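DUF6844 domain-containing protein (Francisella tularensis subsp. tularensis, PDB 4QVR) is of unknown function but probably carries a signal sequence, consistent with export from the cytoplasm. Local coordinates at residues I77-P83 and K307-M313; A121-V127 and G263-V269; M313-R319 and I330-Q335. One frame throughout, in Å; residues are numbered along the deposited sequence. Where two conformers were deposited one is given.

Interaction 1: residues I77-P83 and K307-M313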
loop_
_atom_site.group_PDB
_atom_site.type_symbol
_atom_site.label_atom_id
_atom_site.label_comp_id
_atom_site.label_asym_id
_atom_site.label_seq_id
_atom_site.Cartn_x
_atom_site.Cartn_y
_atom_site.Cartn_z
ATOM N N ILE A 77 -5.207 7.942 -12.030
ATOM C CA ILE A 77 -3.843 8.256 -12.428
ATOM C C ILE A 77 -3.751 9.694 -12.981
ATOM O O ILE A 77 -2.830 10.438 -12.637
ATOM C CB ILE A 77 -3.337 7.264 -13.504
ATOM C CG1 ILE A 77 -3.138 5.874 -12.890
ATOM C CG2 ILE A 77 -2.029 7.754 -14.103
ATOM C CD1 ILE A 77 -2.806 4.799 -13.899
ATOM N N SER A 78 -4.727 10.083 -13.803
ATOM C CA SER A 78 -4.741 11.414 -14.449
ATOM C C SER A 78 -5.064 12.646 -13.587
ATOM O O SER A 78 -4.794 13.771 -14.017
ATOM C CB SER A 78 -5.713 11.397 -15.622
ATOM O OG SER A 78 -5.321 10.397 -16.531
ATOM N N THR A 79 -5.658 12.461 -12.410
ATOM C CA THR A 79 -5.993 13.608 -11.538
ATOM C C THR A 79 -4.724 14.293 -11.016
ATOM O O THR A 79 -3.720 13.630 -10.795
ATOM C CB THR A 79 -6.830 13.192 -10.300
ATOM O OG1 THR A 79 -6.141 12.156 -9.579
ATOM C CG2 THR A 79 -8.208 12.696 -10.703
ATOM N N ASP A 80 -4.780 15.617 -10.847
ATOM C CA ASP A 80 -3.643 16.375 -10.319
ATOM C C ASP A 80 -3.391 15.953 -8.890
ATOM O O ASP A 80 -4.337 15.577 -8.198
ATOM C CB ASP A 80 -3.908 17.887 -10.369
ATOM C CG ASP A 80 -3.762 18.470 -11.776
ATOM O OD1 ASP A 80 -3.201 17.775 -12.655
ATOM O OD2 ASP A 80 -4.187 19.637 -11.996
ATOM N N SER A 81 -2.123 16.002 -8.465
ATOM C CA SER A 81 -1.733 15.658 -7.095
ATOM C C SER A 81 -0.800 16.726 -6.491
ATOM O O SER A 81 0.372 16.462 -6.138
ATOM C CB SER A 81 -1.081 14.270 -7.034
ATOM O OG SER A 81 -1.966 13.253 -7.498
ATOM N N LYS A 82 -1.337 17.935 -6.365
ATOM C CA LYS A 82 -0.601 19.064 -5.787
ATOM C C LYS A 82 -0.487 18.902 -4.255
ATOM O O LYS A 82 -1.327 18.258 -3.640
ATOM C CB LYS A 82 -1.334 20.384 -6.103
ATOM C CG LYS A 82 -1.432 20.735 -7.587
ATOM C CD LYS A 82 -2.315 21.962 -7.802
ATOM C CE LYS A 82 -2.485 22.308 -9.273
ATOM N NZ LYS A 82 -1.200 22.721 -9.904
ATOM N N PRO A 83 0.554 19.469 -3.640
ATOM C CA PRO A 83 0.604 19.401 -2.190
ATOM C C PRO A 83 -0.650 20.044 -1.615
ATOM O O PRO A 83 -1.039 21.130 -2.048
ATOM C CB PRO A 83 1.830 20.251 -1.844
ATOM C CG PRO A 83 2.705 20.126 -3.042
ATOM C CD PRO A 83 1.753 20.127 -4.199
ATOM N N LYS A 307 0.991 17.485 -17.049
ATOM C CA LYS A 307 0.994 17.346 -15.602
ATOM C C LYS A 307 2.365 17.880 -15.155
ATOM O O LYS A 307 3.398 17.252 -15.375
ATOM C CB LYS A 307 0.733 15.880 -15.209
ATOM C CG LYS A 307 0.025 15.666 -13.860
ATOM C CD LYS A 307 -0.593 14.263 -13.781
ATOM C CE LYS A 307 -1.415 13.972 -12.517
ATOM N NZ LYS A 307 -0.676 13.762 -11.213
ATOM N N SER A 308 2.357 19.085 -14.594
ATOM C CA SER A 308 3.559 19.741 -14.120
ATOM C C SER A 308 4.141 19.063 -12.870
ATOM O O SER A 308 3.499 18.218 -12.250
ATOM C CB SER A 308 3.234 21.182 -13.744
ATOM O OG SER A 308 2.460 21.188 -12.559
ATOM N N GLY A 309 5.343 19.488 -12.485
ATOM C CA GLY A 309 6.038 18.944 -11.321
ATOM C C GLY A 309 5.228 19.062 -10.048
ATOM O O GLY A 309 5.140 18.119 -9.262
ATOM N N GLU A 310 4.643 20.230 -9.853
ATOM C CA GLU A 310 3.811 20.484 -8.708
ATOM C C GLU A 310 2.643 19.497 -8.696
ATOM O O GLU A 310 2.286 18.993 -7.656
ATOM C CB GLU A 310 3.273 21.913 -8.753
ATOM C CG GLU A 310 2.492 22.298 -7.509
ATOM C CD GLU A 310 1.834 23.671 -7.600
ATOM O OE1 GLU A 310 1.681 24.203 -8.720
ATOM O OE2 GLU A 310 1.434 24.208 -6.544
ATOM N N ASP A 311 2.068 19.211 -9.862
ATOM C CA ASP A 311 0.956 18.279 -9.947
ATOM C C ASP A 311 1.348 16.857 -9.574
ATOM O O ASP A 311 0.475 16.046 -9.311
ATOM C CB ASP A 311 0.340 18.279 -11.362
ATOM C CG ASP A 311 -0.279 19.633 -11.751
ATOM O OD1 ASP A 311 -0.841 20.302 -10.860
ATOM O OD2 ASP A 311 -0.205 20.014 -12.955
HETATM N N MSE A 312 2.645 16.551 -9.547
HETATM C CA MSE A 312 3.097 15.195 -9.254
HETATM C C MSE A 312 3.610 15.002 -7.867
HETATM O O MSE A 312 3.927 13.877 -7.473
HETATM C CB MSE A 312 4.312 14.873 -10.098
HETATM C CG MSE A 312 4.170 15.201 -11.571
HETATM SE SE MSE A 312 3.266 13.758 -12.530
HETATM C CE MSE A 312 4.105 12.144 -11.785
HETATM N N MSE A 313 3.726 16.087 -7.112
HETATM C CA MSE A 313 4.333 16.023 -5.795
HETATM C C MSE A 313 3.670 15.106 -4.805
HETATM O O MSE A 313 4.339 14.586 -3.889
HETATM C CB MSE A 313 4.358 17.412 -5.181
HETATM C CG MSE A 313 5.449 18.270 -5.797
HETATM SE SE MSE A 313 7.247 17.825 -5.069
HETATM C CE MSE A 313 7.017 18.869 -3.408
#
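K82 reaches across to E310 and D311 in a three-residue salt-bridge network, set on a short helical turn at 309-312 that a capping box of S308 and D311 opens. The lysine chain is straight to CE and bends only at its last torsion (chi4 -65°), which brings NZ to D311 OD1 at 2.6 Å, on the syn side of the carboxylate. Its second bond, to E310 OE1 at 3.4 Å, is weak. The other oxygen of the aspartate serves the cap: D311 OD2 accepts from S308 N on its anti side at 3.2 Å, while S308 OG takes a weak bond from D311 N.

D80 lies alongside D311 with the two carboxylates stacked, their planes 6° apart and D80 OD2 3.6 Å from D311 OD1. K82 probably eases this meeting of like charges. Just before the helical turn, K307 runs extended until its last torsion turns NZ aside, into a salt bridge with D315. S81 OG bonds to the same carboxylate. At the far end, P83 CG packs obliquely on CB of the selenomethionine M313, 3.8 Å away, and M313 continues onto W430 and Y432 of strand 424-433.

Two donors grip the buried carbonyl of D311: S81 N comes in the carbonyl plane on a lone pair at 2.7 Å, and K307 NZ stands above that plane at 3.2 Å.

Interaction 2: residues A121-V127 and G263-V269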
loop_
_atom_site.group_PDB
_atom_site.type_symbol
_atom_site.label_atom_id
_atom_site.label_comp_id
_atom_site.label_asym_id
_atom_site.label_seq_id
_atom_site.Cartn_x
_atom_site.Cartn_y
_atom_site.Cartn_z
ATOM N N ALA A 121 -5.489 5.643 5.148
ATOM C CA ALA A 121 -4.509 5.662 6.247
ATOM C C ALA A 121 -3.492 6.754 6.053
ATOM O O ALA A 121 -3.245 7.227 4.971
ATOM C CB ALA A 121 -3.791 4.328 6.389
ATOM N N ILE A 122 -2.903 7.160 7.156
ATOM C CA ILE A 122 -1.963 8.227 7.160
ATOM C C ILE A 122 -0.698 7.747 7.799
ATOM O O ILE A 122 -0.744 6.896 8.654
ATOM C CB ILE A 122 -2.548 9.341 8.025
ATOM C CG1 ILE A 122 -3.724 9.971 7.301
ATOM C CG2 ILE A 122 -1.494 10.382 8.433
ATOM C CD1 ILE A 122 -4.484 10.950 8.174
ATOM N N GLY A 123 0.426 8.297 7.361
ATOM C CA GLY A 123 1.719 8.038 7.962
ATOM C C GLY A 123 2.401 9.402 8.021
ATOM O O GLY A 123 2.068 10.288 7.203
ATOM N N THR A 124 3.289 9.596 9.012
ATOM C CA THR A 124 4.048 10.850 9.198
ATOM C C THR A 124 5.507 10.588 9.602
ATOM O O THR A 124 5.813 9.611 10.262
ATOM C CB THR A 124 3.439 11.755 10.290
ATOM O OG1 THR A 124 3.560 11.125 11.578
ATOM C CG2 THR A 124 1.976 12.037 9.984
ATOM N N ALA A 125 6.391 11.504 9.236
ATOM C CA ALA A 125 7.811 11.378 9.524
ATOM C C ALA A 125 8.315 12.754 9.756
ATOM O O ALA A 125 7.751 13.692 9.207
ATOM C CB ALA A 125 8.547 10.760 8.358
ATOM N N SER A 126 9.370 12.898 10.563
ATOM C CA SER A 126 9.921 14.234 10.837
ATOM C C SER A 126 10.787 14.611 9.683
ATOM O O SER A 126 11.255 13.731 8.958
ATOM C CB SER A 126 10.779 14.229 12.099
ATOM O OG SER A 126 10.078 13.612 13.158
ATOM N N VAL A 127 10.965 15.911 9.479
ATOM C CA VAL A 127 11.897 16.410 8.463
ATOM C C VAL A 127 12.988 17.139 9.243
ATOM O O VAL A 127 12.794 17.418 10.433
ATOM C CB VAL A 127 11.257 17.386 7.455
ATOM C CG1 VAL A 127 10.169 16.707 6.669
ATOM C CG2 VAL A 127 10.733 18.640 8.148
ATOM N N GLY A 263 6.851 20.750 11.226
ATOM C CA GLY A 263 8.104 20.011 11.096
ATOM C C GLY A 263 7.982 18.571 10.598
ATOM O O GLY A 263 8.956 17.829 10.661
ATOM N N ASN A 264 6.808 18.174 10.107
ATOM C CA ASN A 264 6.609 16.817 9.563
ATOM C C ASN A 264 6.114 16.785 8.167
ATOM O O ASN A 264 5.585 17.778 7.643
ATOM C CB ASN A 264 5.549 16.065 10.369
ATOM C CG ASN A 264 5.996 15.768 11.776
ATOM O OD1 ASN A 264 7.095 15.239 12.000
ATOM N ND2 ASN A 264 5.148 16.095 12.737
ATOM N N ALA A 265 6.263 15.610 7.563
ATOM C CA ALA A 265 5.702 15.343 6.269
ATOM C C ALA A 265 4.682 14.260 6.575
ATOM O O ALA A 265 4.996 13.300 7.251
ATOM C CB ALA A 265 6.743 14.837 5.297
ATOM N N ALA A 266 3.464 14.430 6.101
ATOM C CA ALA A 266 2.404 13.482 6.343
ATOM C C ALA A 266 1.819 13.057 4.986
ATOM O O ALA A 266 1.588 13.903 4.077
ATOM C CB ALA A 266 1.326 14.122 7.200
ATOM N N ILE A 267 1.623 11.762 4.833
ATOM C CA ILE A 267 1.061 11.216 3.601
ATOM C C ILE A 267 -0.243 10.461 3.898
ATOM O O ILE A 267 -0.314 9.695 4.852
ATOM C CB ILE A 267 2.027 10.164 2.974
ATOM C CG1 ILE A 267 3.346 10.769 2.486
ATOM C CG2 ILE A 267 1.385 9.432 1.823
ATOM C CD1 ILE A 267 3.258 11.587 1.225
ATOM N N GLY A 268 -1.252 10.628 3.043
ATOM C CA GLY A 268 -2.482 9.874 3.164
ATOM C C GLY A 268 -2.611 9.010 1.915
ATOM O O GLY A 268 -2.180 9.389 0.830
ATOM N N VAL A 269 -3.137 7.816 2.068
ATOM C CA VAL A 269 -3.308 6.932 0.923
ATOM C C VAL A 269 -4.715 6.373 1.023
ATOM O O VAL A 269 -5.199 6.086 2.114
ATOM C CB VAL A 269 -2.243 5.819 0.877
ATOM C CG1 VAL A 269 -2.289 4.984 2.135
ATOM C CG2 VAL A 269 -2.423 4.918 -0.362
#
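The flat groups that meet between A121-S126 and N264-V269 are peptide units, paired across an antiparallel sheet. One face of that sheet carries I122, T124 and A266, the other A121, A125, A265, I267 and V269. The peptide units bond in reciprocal pairs at A121-V269, G123-I267 and A125-A265. In the middle pair G123 N meets I267 O at 3.0 Å, and I267 N returns to G123 O at 2.8 Å. Between them, at the non-hydrogen-bonded pairs, CA-H groups fill in, as where I122 CA approaches I267 O at 3.2 Å.

Beyond the last bridge V127 N still bonds to G263 O at 3.0 Å. With V127 CG1 beside its own backbone N (chi1 -62°), that methyl lies 4.1 Å from A265 CB, while V127 CG2 comes as close as 3.2 Å to G263 O.

Strand 264-273 is the middle one of three, and A266 and G268 bond on its far side to V259 and F257 of strand 251-261. Helix 94-108 covers I122 and A266 through L98, and helix 134-159 covers the other face, with A149 on A121, A141 and F142 on I267, and A145 on V269.

Interaction 3: residues M313-R319 and I330-Q335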
loop_
_atom_site.group_PDB
_atom_site.type_symbol
_atom_site.label_atom_id
_atom_site.label_comp_id
_atom_site.label_asym_id
_atom_site.label_seq_id
_atom_site.Cartn_x
_atom_site.Cartn_y
_atom_site.Cartn_z
HETATM N N MSE A 313 3.726 16.087 -7.112
HETATM C CA MSE A 313 4.333 16.023 -5.795
HETATM C C MSE A 313 3.670 15.106 -4.805
HETATM O O MSE A 313 4.339 14.586 -3.889
HETATM C CB MSE A 313 4.358 17.412 -5.181
HETATM C CG MSE A 313 5.449 18.270 -5.797
HETATM SE SE MSE A 313 7.247 17.825 -5.069
HETATM C CE MSE A 313 7.017 18.869 -3.408
ATOM N N GLY A 314 2.369 14.885 -4.985
ATOM C CA GLY A 314 1.585 14.086 -4.043
ATOM C C GLY A 314 1.446 12.646 -4.386
ATOM O O GLY A 314 0.861 11.897 -3.622
ATOM N N ASP A 315 2.005 12.265 -5.533
ATOM C CA ASP A 315 1.979 10.917 -6.035
ATOM C C ASP A 315 3.090 10.013 -5.466
ATOM O O ASP A 315 4.286 10.173 -5.762
ATOM C CB ASP A 315 2.108 10.934 -7.541
ATOM C CG ASP A 315 0.888 11.562 -8.240
ATOM O OD1 ASP A 315 -0.250 11.463 -7.705
ATOM O OD2 ASP A 315 1.076 12.121 -9.362
ATOM N N TYR A 316 2.652 9.036 -4.681
ATOM C CA TYR A 316 3.502 8.041 -4.062
ATOM C C TYR A 316 2.945 6.626 -4.344
ATOM O O TYR A 316 1.730 6.451 -4.623
ATOM C CB TYR A 316 3.546 8.304 -2.560
ATOM C CG TYR A 316 4.415 9.470 -2.200
ATOM C CD1 TYR A 316 3.942 10.764 -2.283
ATOM C CD2 TYR A 316 5.730 9.280 -1.800
ATOM C CE1 TYR A 316 4.757 11.842 -1.968
ATOM C CE2 TYR A 316 6.547 10.360 -1.489
ATOM C CZ TYR A 316 6.047 11.635 -1.590
ATOM O OH TYR A 316 6.844 12.719 -1.299
ATOM N N GLY A 317 3.820 5.629 -4.282
ATOM C CA GLY A 317 3.406 4.254 -4.466
ATOM C C GLY A 317 3.282 3.808 -5.890
ATOM O O GLY A 317 3.916 4.375 -6.785
ATOM N N ILE A 318 2.479 2.762 -6.088
ATOM C CA ILE A 318 2.245 2.190 -7.401
ATOM C C ILE A 318 0.788 2.368 -7.804
ATOM O O ILE A 318 -0.084 2.629 -6.958
ATOM C CB ILE A 318 2.620 0.693 -7.434
ATOM C CG1 ILE A 318 1.626 -0.179 -6.662
ATOM C CG2 ILE A 318 4.002 0.492 -6.867
ATOM C CD1 ILE A 318 0.362 -0.478 -7.433
ATOM N N ARG A 319 0.538 2.268 -9.106
ATOM C CA ARG A 319 -0.816 2.357 -9.652
ATOM C C ARG A 319 -0.928 1.361 -10.770
ATOM O O ARG A 319 0.059 1.052 -11.419
ATOM C CB ARG A 319 -1.105 3.736 -10.268
ATOM C CG ARG A 319 -1.027 4.940 -9.340
ATOM C CD ARG A 319 -2.128 4.965 -8.283
ATOM N NE ARG A 319 -1.937 6.163 -7.505
ATOM C CZ ARG A 319 -1.121 6.275 -6.476
ATOM N NH1 ARG A 319 -0.453 5.228 -6.010
ATOM N NH2 ARG A 319 -0.996 7.452 -5.886
ATOM N N ILE A 330 1.947 -1.347 -14.690
ATOM C CA ILE A 330 2.079 -0.824 -13.360
ATOM C C ILE A 330 2.987 0.387 -13.373
ATOM O O ILE A 330 4.077 0.330 -13.919
ATOM C CB ILE A 330 2.650 -1.907 -12.446
ATOM C CG1 ILE A 330 1.656 -3.076 -12.425
ATOM C CG2 ILE A 330 2.897 -1.350 -11.045
ATOM C CD1 ILE A 330 2.247 -4.388 -11.991
ATOM N N LEU A 331 2.517 1.486 -12.792
ATOM C CA LEU A 331 3.304 2.694 -12.705
ATOM C C LEU A 331 3.811 2.766 -11.292
ATOM O O LEU A 331 3.147 2.315 -10.379
ATOM C CB LEU A 331 2.470 3.921 -12.992
ATOM C CG LEU A 331 1.795 3.956 -14.350
ATOM C CD1 LEU A 331 1.078 5.291 -14.502
ATOM C CD2 LEU A 331 2.813 3.777 -15.442
ATOM N N ALA A 332 5.008 3.310 -11.132
ATOM C CA ALA A 332 5.635 3.474 -9.840
ATOM C C ALA A 332 6.212 4.868 -9.803
ATOM O O ALA A 332 6.974 5.256 -10.706
ATOM C CB ALA A 332 6.742 2.474 -9.654
ATOM N N TYR A 333 5.851 5.612 -8.761
ATOM C CA TYR A 333 6.337 6.971 -8.563
ATOM C C TYR A 333 7.545 7.008 -7.677
ATOM O O TYR A 333 7.691 6.180 -6.797
ATOM C CB TYR A 333 5.261 7.798 -7.894
ATOM C CG TYR A 333 3.972 7.879 -8.683
ATOM C CD1 TYR A 333 3.873 8.699 -9.791
ATOM C CD2 TYR A 333 2.842 7.164 -8.293
ATOM C CE1 TYR A 333 2.683 8.791 -10.522
ATOM C CE2 TYR A 333 1.648 7.270 -8.994
ATOM C CZ TYR A 333 1.580 8.078 -10.119
ATOM O OH TYR A 333 0.407 8.182 -10.826
ATOM N N GLY A 334 8.392 8.003 -7.868
ATOM C CA GLY A 334 9.587 8.147 -7.057
ATOM C C GLY A 334 10.083 9.557 -7.117
ATOM O O GLY A 334 9.880 10.237 -8.101
ATOM N N GLN A 335 10.744 10.002 -6.060
ATOM C CA GLN A 335 11.271 11.355 -5.992
ATOM C C GLN A 335 12.669 11.333 -5.433
ATOM O O GLN A 335 13.021 10.399 -4.717
ATOM C CB GLN A 335 10.386 12.241 -5.104
ATOM C CG GLN A 335 8.971 12.301 -5.621
ATOM C CD GLN A 335 8.033 13.155 -4.799
ATOM O OE1 GLN A 335 8.438 13.908 -3.926
ATOM N NE2 GLN A 335 6.759 13.046 -5.106
HETATM O O HOH W 1 6.388 14.916 -2.382
HETATM O O HOH W 2 5.550 11.844 -7.469
HETATM O O HOH W 3 6.630 6.779 -3.787
#
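I330, two residues into strand 328-337 of a beta hairpin, packs CG2 against I318 CB at 4.2 Å; its side chain also packs on helix 349-370. L331 then makes the hydrogen-bonded pair with R319, each N-H answering the other's carbonyl, with L331 N 2.8 Å from R319 O. A332 faces I318 as a non-hydrogen-bonded pair, both on the side of helix 349-370.

Y333 is the centre of the contact. Its N bonds almost straight to G317 O (177° at the hydrogen). D315 CB sits over the face of the Y333 ring in a CH-pi contact, 3.5 Å from the centroid, and the D315 carboxylate follows, stacked at 27° to the ring and held from outside by S81 OG and by a salt bridge to K307. R319 wraps round the edge: its CG lies 3.6 Å from Y333 CE2, and a bend at chi2 (-68°) turns the chain so that the guanidinium sets one face on that same carbon. R319 NH1 is fixed there by bonds to Y316 O at 2.9 Å and I318 O at 2.8 Å. The phenol OH of Y333 bonds to Y304.

Q335 stretches out to M313, its NE2 donating to M313 O at 3.1 Å. Water 1 donates to both M313 O and Q335 OE1 and accepts from Y316 OH; water 2 joins Q335 NE2 to D315 O.

All the touching residues are buried; where the strand pairing gives out, the Q335 amide and two waters supply donors to M313 O and D315 O, while the buried guanidinium is probably stabilised by the carbonyl oxygens of Y316 and I318.

From the N terminus, helix 67-78 runs into 77-83, whose partner 307-313 comes more than 220 residues later, so interaction 1 closes the widest loop. Interaction 2 is nested inside it: strand 117-126 waits through helices 134-159, 203-213 and 224-246 and strand 251-261 before strand 264-273 joins it in the three-stranded sheet. Interaction 3 follows both in series, a short hairpin at the edge of the four-stranded sheet. It shares M313 with interaction 1, and S81 bonds to G314 and D315, tying the N-terminal segment to the hairpin. I267 packs on Y316 between interactions 2 and 3, whereas interactions 1 and 2 do not touch.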